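Local atomic coordinates of armadillo repeat protein arm00016 (Synthetic construct, PDB entry 4D4E), a protein that is a computationally designed armadillo repeat scaffold intended for modular peptide recognition, and probably binds extended peptides along its row of helices. Residues A[61-66]-A[98-103]; A[141-146]-A[160-165]; A[195-200]-A[236-241]. All coordinates share one frame; numbering follows the deposited sequence.

Overall arrangement
The three contacts come in sequence along a solenoid of helices, without overlap in the chain. Contact 2 lies near the middle, its centre about 7 Å from that of the chain, while contacts 1 and 3 lie on opposite sides of the middle with their centres about 33 Å apart. Contact 2 is about 18 Å from contact 1, centre to centre, and about 17 Å from contact 3. Contacts 2 and 3 touch: Ala-163 CB packs 3.6 Å from Asn-199 O, joining helix 152-166 to helix 194-208. A glycerol, probably from the crystallisation liquor, bridges the two helices of contact 3.

Contact 1 of 3, residues A[61-66]-A[98-103]; sequences KLLDDA and LSPLVK
Leu-63 carries this contact, giving up 71 Å² of the 189 Å² buried in all, and meets Pro-100 where the alpha carbons of the two segments come nearest, 6.6 Å apart. The leucine sits in a short 3-10 turn, residues 62-64, and its CB points toward helix 98-103. Because CG lies beside the backbone N (chi1 -55°) and the chain then extends (chi2 -177°), CD1 becomes the leading atom. That methyl of Leu-63, CD1, rests 3.8 Å from CB of Pro-100, the two side chains crossing at about a right angle. CB is the atom of the pyrrolidine ring nearest to Leu-63, since it also lies 4.1 Å from the leucine CB. The same methyl reaches Leu-101 as well, whose side chain starts out away from the turn but returns CD2 to 4.0 Å from Leu-63 CD1. One methyl thus spans two consecutive residues of the helix.

Lys-103, with 39 Å² covered, adds a polar edge. Its chain runs extended at first, then bends at chi3 (60°) and chi4, which turns NZ toward the 3-10 turn. There Lys-103 NZ lies 3.7 Å from Asp-64 OD1, a long salt bridge between side chains that cross nearly perpendicularly. Both residues are exposed, and the separation suggests a loose electrostatic pairing in place of a tight, directional bond. The apolar part is the more sheltered: Leu-63 and Leu-101 are buried, and Pro-100 is partly exposed.

The contact joins the turn after helix 56-61 to helix 98-103. Leu-63 also packs on Val-75 and Ile-78 of helix 68-81, and Leu-101 on Ala-119, Ile-120 and Ile-123 of helix 110-124.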
loop_
_atom_site.group_PDB
_atom_site.type_symbol
_atom_site.label_atom_id
_atom_site.label_comp_id
_atom_site.label_asym_id
_atom_site.label_seq_id
_atom_site.Cartn_x
_atom_site.Cartn_y
_atom_site.Cartn_z
ATOM N N LYS A 61 9.546 -12.550 10.044
ATOM C CA LYS A 61 9.557 -13.986 10.089
ATOM C C LYS A 61 8.201 -14.563 10.504
ATOM O O LYS A 61 7.898 -15.704 10.147
ATOM C CB LYS A 61 10.655 -14.485 11.015
ATOM C CG LYS A 61 10.870 -15.976 10.933
ATOM C CD LYS A 61 11.305 -16.503 12.290
ATOM C CE LYS A 61 10.858 -17.943 12.516
ATOM N NZ LYS A 61 10.835 -18.123 13.984
ATOM N N LEU A 62 7.397 -13.790 11.246
ATOM C CA LEU A 62 6.017 -14.177 11.593
ATOM C C LEU A 62 5.050 -14.203 10.411
ATOM O O LEU A 62 3.940 -14.724 10.557
ATOM C CB LEU A 62 5.437 -13.253 12.699
ATOM C CG LEU A 62 5.982 -13.453 14.121
ATOM C CD1 LEU A 62 5.429 -12.450 15.115
ATOM C CD2 LEU A 62 5.759 -14.909 14.581
ATOM N N LEU A 63 5.462 -13.641 9.261
ATOM C CA LEU A 63 4.630 -13.588 8.066
ATOM C C LEU A 63 4.554 -14.950 7.421
ATOM O O LEU A 63 3.780 -15.141 6.513
ATOM C CB LEU A 63 5.132 -12.560 7.030
ATOM C CG LEU A 63 5.313 -11.115 7.520
ATOM C CD1 LEU A 63 5.749 -10.136 6.415
ATOM C CD2 LEU A 63 4.056 -10.646 8.281
ATOM N N ASP A 64 5.352 -15.888 7.910
ATOM C CA ASP A 64 5.224 -17.287 7.471
ATOM C C ASP A 64 4.585 -18.225 8.476
ATOM O O ASP A 64 4.508 -19.420 8.228
ATOM C CB ASP A 64 6.571 -17.844 7.083
ATOM C CG ASP A 64 6.851 -17.606 5.679
ATOM O OD1 ASP A 64 5.952 -17.945 4.867
ATOM O OD2 ASP A 64 7.924 -17.024 5.397
ATOM N N ASP A 65 4.116 -17.665 9.589
ATOM C CA ASP A 65 3.525 -18.436 10.675
ATOM C C ASP A 65 2.341 -19.310 10.249
ATOM O O ASP A 65 1.642 -18.980 9.286
ATOM C CB ASP A 65 3.108 -17.515 11.808
ATOM C CG ASP A 65 2.779 -18.276 13.041
ATOM O OD1 ASP A 65 3.744 -18.587 13.761
ATOM O OD2 ASP A 65 1.572 -18.625 13.241
ATOM N N ALA A 66 2.128 -20.427 10.976
ATOM C CA ALA A 66 0.988 -21.335 10.732
ATOM C C ALA A 66 -0.387 -20.644 11.012
ATOM O O ALA A 66 -1.368 -20.906 10.314
ATOM C CB ALA A 66 1.127 -22.612 11.573
ATOM N N LEU A 98 9.627 -7.142 2.049
ATOM C CA LEU A 98 8.895 -6.881 0.838
ATOM C C LEU A 98 8.429 -8.119 0.111
ATOM O O LEU A 98 7.264 -8.201 -0.274
ATOM C CB LEU A 98 9.718 -5.985 -0.088
ATOM C CG LEU A 98 9.496 -4.481 -0.079
ATOM C CD1 LEU A 98 9.136 -3.882 1.274
ATOM C CD2 LEU A 98 10.675 -3.761 -0.755
ATOM N N SER A 99 9.328 -9.074 -0.132
ATOM C CA SER A 99 8.873 -10.319 -0.755
ATOM C C SER A 99 7.747 -11.084 0.028
ATOM O O SER A 99 6.729 -11.467 -0.567
ATOM C CB SER A 99 10.049 -11.226 -1.138
ATOM O OG SER A 99 10.532 -10.717 -2.382
ATOM N N PRO A 100 7.891 -11.249 1.340
ATOM C CA PRO A 100 6.748 -11.894 2.031
ATOM C C PRO A 100 5.495 -11.052 1.961
ATOM O O PRO A 100 4.412 -11.642 1.929
ATOM C CB PRO A 100 7.207 -12.006 3.491
ATOM C CG PRO A 100 8.674 -11.723 3.469
ATOM C CD PRO A 100 8.985 -10.907 2.269
ATOM N N LEU A 101 5.611 -9.708 1.954
ATOM C CA LEU A 101 4.362 -8.905 1.887
ATOM C C LEU A 101 3.659 -9.190 0.562
ATOM O O LEU A 101 2.471 -9.391 0.522
ATOM C CB LEU A 101 4.606 -7.409 2.031
ATOM C CG LEU A 101 4.933 -6.969 3.437
ATOM C CD1 LEU A 101 5.256 -5.472 3.414
ATOM C CD2 LEU A 101 3.792 -7.298 4.408
ATOM N N VAL A 102 4.441 -9.272 -0.516
ATOM C CA VAL A 102 3.881 -9.526 -1.865
ATOM C C VAL A 102 3.274 -10.913 -1.980
ATOM O O VAL A 102 2.254 -11.059 -2.678
ATOM C CB VAL A 102 4.976 -9.480 -2.954
ATOM C CG1 VAL A 102 4.502 -10.087 -4.288
ATOM C CG2 VAL A 102 5.462 -8.087 -3.115
ATOM N N LYS A 103 3.942 -11.917 -1.391
ATOM C CA LYS A 103 3.420 -13.286 -1.349
ATOM C C LYS A 103 2.014 -13.272 -0.697
ATOM O O LYS A 103 1.144 -14.078 -1.068
ATOM C CB LYS A 103 4.372 -14.222 -0.573
ATOM C CG LYS A 103 3.828 -15.581 -0.129
ATOM C CD LYS A 103 4.884 -16.476 0.499
ATOM C CE LYS A 103 5.553 -15.905 1.749
ATOM N NZ LYS A 103 4.653 -15.219 2.740
#

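Contact 2 of 3, residues A[141-146]-A[160-165]; sequences SPLVKL and AAIANI
Leu-143 faces three side chains of helix 152-166: its end, CD1, meets Ala-161 and Ile-165, while its base, CB, meets Ile-162. The alpha carbons of Leu-143 and Ile-162 are 7.3 Å apart, the nearest such pair between the segments. The short helical segments run at 132° to each other with their axes 10.2 Å apart. Of the residues in 141-146, Leu-143 has the most surface covered by the other helix, 71 Å².

The torsions of Leu-143 decide which atoms touch. With CG beside the backbone N (chi1 -73°) and CD1 extended, the end of the chain reaches Ala-161 and Ile-165, the neighbours of Ile-162 on the same face of the helix. CD1 of Leu-143 lies 4.0 Å from CB of Ala-161, and CD2 of Leu-143 is only slightly farther from the same methyl, so the forked end straddles the alanine. The same Leu-143 CD1 also meets CD1 of Ile-165 at 3.8 Å, the two chains passing at a slant.

Ile-162 approaches nearer the backbone of Leu-143. Although its CB is not aimed at the other helix, a bend at chi2 (-58°) swings CD1 of Ile-162 round until it sits 3.7 Å from CB of Leu-143, against the base of that side chain. Val-144 adds a more distant touch, with CG2 4.4 Å from CD1 of Ile-162.

Neighbours extend this core: Leu-143 also packs on Ile-120 of helix 110-124, and Ile-162 and Ile-165 on Leu-176 of helix 170-178. Every touch across the segments is between aliphatic carbons, and four of the five residues are buried. The association therefore probably rests on dispersion and exclusion of water; no charged group of either segment takes part.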
loop_
_atom_site.group_PDB
_atom_site.type_symbol
_atom_site.label_atom_id
_atom_site.label_comp_id
_atom_site.label_asym_id
_atom_site.label_seq_id
_atom_site.Cartn_x
_atom_site.Cartn_y
_atom_site.Cartn_z
ATOM N N SER A 141 1.995 -6.285 -10.574
ATOM C CA SER A 141 0.950 -7.141 -11.113
ATOM C C SER A 141 -0.152 -7.600 -10.097
ATOM O O SER A 141 -1.345 -7.584 -10.442
ATOM C CB SER A 141 1.542 -8.366 -11.824
ATOM O OG SER A 141 1.828 -7.983 -13.164
ATOM N N PRO A 142 0.253 -8.061 -8.890
ATOM C CA PRO A 142 -0.789 -8.518 -7.982
ATOM C C PRO A 142 -1.631 -7.346 -7.484
ATOM O O PRO A 142 -2.841 -7.526 -7.247
ATOM C CB PRO A 142 -0.007 -9.152 -6.812
ATOM C CG PRO A 142 1.376 -8.683 -6.940
ATOM C CD PRO A 142 1.579 -8.516 -8.440
ATOM N N LEU A 143 -0.996 -6.173 -7.323
ATOM C CA LEU A 143 -1.727 -4.960 -6.920
ATOM C C LEU A 143 -2.758 -4.605 -7.973
ATOM O O LEU A 143 -3.906 -4.293 -7.627
ATOM C CB LEU A 143 -0.791 -3.770 -6.648
ATOM C CG LEU A 143 0.070 -3.767 -5.383
ATOM C CD1 LEU A 143 0.971 -2.520 -5.308
ATOM C CD2 LEU A 143 -0.844 -3.771 -4.147
ATOM N N VAL A 144 -2.369 -4.678 -9.253
ATOM C CA VAL A 144 -3.300 -4.340 -10.323
ATOM C C VAL A 144 -4.529 -5.280 -10.265
ATOM O O VAL A 144 -5.690 -4.839 -10.464
ATOM C CB VAL A 144 -2.572 -4.339 -11.687
ATOM C CG1 VAL A 144 -3.486 -4.719 -12.884
ATOM C CG2 VAL A 144 -1.799 -3.020 -11.867
ATOM N N LYS A 145 -4.247 -6.558 -9.999
ATOM C CA LYS A 145 -5.266 -7.572 -9.800
ATOM C C LYS A 145 -6.186 -7.270 -8.635
ATOM O O LYS A 145 -7.367 -7.500 -8.748
ATOM C CB LYS A 145 -4.644 -8.941 -9.618
ATOM C CG LYS A 145 -4.896 -9.859 -10.792
ATOM C CD LYS A 145 -5.659 -11.111 -10.337
ATOM C CE LYS A 145 -4.693 -12.220 -9.971
ATOM N NZ LYS A 145 -3.479 -11.592 -9.374
ATOM N N LEU A 146 -5.665 -6.723 -7.533
ATOM C CA LEU A 146 -6.497 -6.435 -6.408
ATOM C C LEU A 146 -7.385 -5.221 -6.644
ATOM O O LEU A 146 -8.367 -5.051 -5.920
ATOM C CB LEU A 146 -5.694 -6.313 -5.129
ATOM C CG LEU A 146 -4.877 -7.557 -4.773
ATOM C CD1 LEU A 146 -3.906 -7.156 -3.698
ATOM C CD2 LEU A 146 -5.825 -8.644 -4.274
ATOM N N ALA A 160 -4.832 2.987 -3.158
ATOM C CA ALA A 160 -3.941 3.889 -2.383
ATOM C C ALA A 160 -2.458 3.511 -2.663
ATOM O O ALA A 160 -1.564 4.407 -2.817
ATOM C CB ALA A 160 -4.267 3.805 -0.865
ATOM N N ALA A 161 -2.199 2.208 -2.802
ATOM C CA ALA A 161 -0.823 1.758 -3.140
ATOM C C ALA A 161 -0.467 2.177 -4.566
ATOM O O ALA A 161 0.630 2.622 -4.816
ATOM C CB ALA A 161 -0.691 0.225 -2.959
ATOM N N ILE A 162 -1.390 1.986 -5.510
ATOM C CA ILE A 162 -1.135 2.328 -6.894
ATOM C C ILE A 162 -0.951 3.854 -7.048
ATOM O O ILE A 162 -0.028 4.297 -7.722
ATOM C CB ILE A 162 -2.265 1.871 -7.827
ATOM C CG1 ILE A 162 -2.388 0.329 -7.876
ATOM C CG2 ILE A 162 -2.147 2.570 -9.225
ATOM C CD1 ILE A 162 -1.163 -0.452 -8.321
ATOM N N ALA A 163 -1.818 4.640 -6.415
ATOM C CA ALA A 163 -1.655 6.107 -6.350
ATOM C C ALA A 163 -0.232 6.482 -5.845
ATOM O O ALA A 163 0.459 7.335 -6.466
ATOM C CB ALA A 163 -2.749 6.760 -5.470
ATOM N N ASN A 164 0.179 5.885 -4.720
ATOM C CA ASN A 164 1.506 6.162 -4.134
ATOM C C ASN A 164 2.654 5.811 -5.099
ATOM O O ASN A 164 3.602 6.562 -5.238
ATOM C CB ASN A 164 1.717 5.445 -2.810
ATOM C CG ASN A 164 0.810 5.950 -1.730
ATOM O OD1 ASN A 164 0.141 6.918 -1.942
ATOM N ND2 ASN A 164 0.769 5.284 -0.574
ATOM N N ILE A 165 2.547 4.679 -5.767
ATOM C CA ILE A 165 3.512 4.345 -6.795
ATOM C C ILE A 165 3.518 5.371 -7.975
ATOM O O ILE A 165 4.609 5.820 -8.438
ATOM C CB ILE A 165 3.326 2.870 -7.261
ATOM C CG1 ILE A 165 3.716 1.861 -6.154
ATOM C CG2 ILE A 165 4.240 2.552 -8.425
ATOM C CD1 ILE A 165 2.957 0.544 -6.298
#

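Contact 3 of 3, residues A[195-200]-A[236-241]; sequences EVIKNA and EEVQKN. With GOL (glycerol), chain C.
The two helical segments run almost parallel, at 16° with axes 9.9 Å apart, and are closest at Lys-198 and Val-238, whose alpha carbons are 6.1 Å from each other. Deeper in the interface, Ile-197 CG2 meets Val-238 CG1 at 3.5 Å, the side chains crossing at about a right angle. Lys-198 contributes through its aliphatic stem: CG lies 3.8 Å from CG2 of Val-238, and CD passes close to ND2 of Asn-241 and CG of Glu-237. A bend at chi3 (-69°) then carries NZ of Lys-198 toward Glu-195 of its own helix, where it forms a long salt bridge of 3.8 Å with OE2.

Glycerol links the helices on the side of Asn-241. Its O3 donates to the backbone O of Lys-198 at 2.7 Å and weakly accepts from ND2 of Asn-241, while its O1 donates to O of Asn-241 at 2.8 Å. Carbonyl oxygens of both helices are thus engaged by one small molecule. The packing of helix 194-208 on helix 236-248 is a side-by-side association of near-parallel helices, consistent with an armadillo solenoid, here at its C-terminal end.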
loop_
_atom_site.group_PDB
_atom_site.type_symbol
_atom_site.label_atom_id
_atom_site.label_comp_id
_atom_site.label_asym_id
_atom_site.label_seq_id
_atom_site.Cartn_x
_atom_site.Cartn_y
_atom_site.Cartn_z
ATOM N N GLU A 195 -13.799 7.175 -1.154
ATOM C CA GLU A 195 -12.404 7.008 -0.786
ATOM C C GLU A 195 -11.673 6.404 -1.953
ATOM O O GLU A 195 -10.597 6.860 -2.295
ATOM C CB GLU A 195 -12.274 6.132 0.461
ATOM C CG GLU A 195 -12.445 6.893 1.747
ATOM C CD GLU A 195 -11.875 8.304 1.669
ATOM O OE1 GLU A 195 -10.735 8.435 1.169
ATOM O OE2 GLU A 195 -12.566 9.277 2.112
ATOM N N VAL A 196 -12.300 5.394 -2.571
ATOM C CA VAL A 196 -11.762 4.743 -3.734
ATOM C C VAL A 196 -11.627 5.721 -4.909
ATOM O O VAL A 196 -10.557 5.833 -5.474
ATOM C CB VAL A 196 -12.518 3.467 -4.113
ATOM C CG1 VAL A 196 -12.076 2.952 -5.505
ATOM C CG2 VAL A 196 -12.300 2.406 -3.048
ATOM N N ILE A 197 -12.715 6.402 -5.282
ATOM C CA ILE A 197 -12.646 7.454 -6.286
ATOM C C ILE A 197 -11.515 8.461 -6.072
ATOM O O ILE A 197 -10.797 8.735 -7.006
ATOM C CB ILE A 197 -13.995 8.251 -6.399
ATOM C CG1 ILE A 197 -15.123 7.328 -6.931
ATOM C CG2 ILE A 197 -13.788 9.572 -7.160
ATOM C CD1 ILE A 197 -16.430 7.850 -6.475
ATOM N N LYS A 198 -11.358 9.006 -4.876
ATOM C CA LYS A 198 -10.323 10.054 -4.685
ATOM C C LYS A 198 -8.883 9.470 -4.903
ATOM O O LYS A 198 -8.019 10.138 -5.430
ATOM C CB LYS A 198 -10.430 10.740 -3.304
ATOM C CG LYS A 198 -11.682 11.578 -3.146
ATOM C CD LYS A 198 -11.630 12.410 -1.900
ATOM C CE LYS A 198 -11.726 11.609 -0.637
ATOM N NZ LYS A 198 -11.939 12.649 0.425
ATOM N N ASN A 199 -8.648 8.223 -4.527
ATOM C CA ASN A 199 -7.290 7.651 -4.747
ATOM C C ASN A 199 -7.083 7.356 -6.268
ATOM O O ASN A 199 -5.987 7.507 -6.760
ATOM C CB ASN A 199 -7.093 6.358 -3.960
ATOM C CG ASN A 199 -7.070 6.560 -2.433
ATOM O OD1 ASN A 199 -6.645 7.595 -1.953
ATOM N ND2 ASN A 199 -7.502 5.533 -1.665
ATOM N N ALA A 200 -8.127 6.837 -6.962
ATOM C CA ALA A 200 -8.070 6.648 -8.407
ATOM C C ALA A 200 -7.792 7.973 -9.142
ATOM O O ALA A 200 -6.981 8.037 -10.081
ATOM C CB ALA A 200 -9.366 5.965 -8.930
ATOM N N GLU A 236 -18.154 17.513 -3.089
ATOM C CA GLU A 236 -17.462 18.592 -3.828
ATOM C C GLU A 236 -15.931 18.417 -3.859
ATOM O O GLU A 236 -15.282 18.836 -4.758
ATOM C CB GLU A 236 -17.914 20.002 -3.406
ATOM C CG GLU A 236 -17.107 20.737 -2.348
ATOM C CD GLU A 236 -17.439 22.219 -2.375
ATOM O OE1 GLU A 236 -17.406 22.823 -3.480
ATOM O OE2 GLU A 236 -17.784 22.771 -1.308
ATOM N N GLU A 237 -15.400 17.745 -2.869
ATOM C CA GLU A 237 -13.961 17.463 -2.836
ATOM C C GLU A 237 -13.596 16.585 -4.045
ATOM O O GLU A 237 -12.646 16.875 -4.741
ATOM C CB GLU A 237 -13.593 16.823 -1.483
ATOM C CG GLU A 237 -12.149 16.383 -1.320
ATOM C CD GLU A 237 -11.163 17.543 -1.279
ATOM O OE1 GLU A 237 -11.592 18.725 -1.348
ATOM O OE2 GLU A 237 -9.944 17.259 -1.173
ATOM N N VAL A 238 -14.349 15.511 -4.263
ATOM C CA VAL A 238 -14.230 14.677 -5.468
ATOM C C VAL A 238 -14.326 15.504 -6.764
ATOM O O VAL A 238 -13.481 15.325 -7.639
ATOM C CB VAL A 238 -15.296 13.550 -5.495
ATOM C CG1 VAL A 238 -15.265 12.755 -6.799
ATOM C CG2 VAL A 238 -15.169 12.617 -4.290
ATOM N N GLN A 239 -15.349 16.377 -6.916
ATOM C CA GLN A 239 -15.458 17.230 -8.124
ATOM C C GLN A 239 -14.166 18.011 -8.354
ATOM O O GLN A 239 -13.697 18.138 -9.477
ATOM C CB GLN A 239 -16.629 18.274 -8.047
ATOM C CG GLN A 239 -17.971 17.684 -7.691
ATOM C CD GLN A 239 -19.087 18.718 -7.736
ATOM O OE1 GLN A 239 -18.839 19.911 -7.875
ATOM N NE2 GLN A 239 -20.321 18.252 -7.688
ATOM N N LYS A 240 -13.637 18.553 -7.264
ATOM C CA LYS A 240 -12.514 19.450 -7.305
ATOM C C LYS A 240 -11.227 18.716 -7.678
ATOM O O LYS A 240 -10.474 19.157 -8.541
ATOM C CB LYS A 240 -12.341 20.054 -5.923
ATOM C CG LYS A 240 -13.143 21.320 -5.734
ATOM C CD LYS A 240 -13.148 21.714 -4.275
ATOM C CE LYS A 240 -13.569 23.165 -4.153
ATOM N NZ LYS A 240 -13.528 23.581 -2.727
ATOM N N ASN A 241 -11.002 17.574 -7.028
ATOM C CA ASN A 241 -9.890 16.692 -7.397
ATOM C C ASN A 241 -9.936 16.276 -8.844
ATOM O O ASN A 241 -8.898 16.251 -9.496
ATOM C CB ASN A 241 -9.867 15.488 -6.486
ATOM C CG ASN A 241 -9.615 15.900 -5.038
ATOM O OD1 ASN A 241 -9.374 17.074 -4.784
ATOM N ND2 ASN A 241 -9.709 14.975 -4.113
HETATM C C1 GOL C . -6.233 14.478 -7.982
HETATM O O1 GOL C . -6.310 15.762 -8.652
HETATM C C2 GOL C . -6.557 14.545 -6.490
HETATM O O2 GOL C . -5.374 15.053 -5.883
HETATM C C3 GOL C . -6.893 13.188 -5.808
HETATM O O3 GOL C . -8.250 12.870 -5.365
#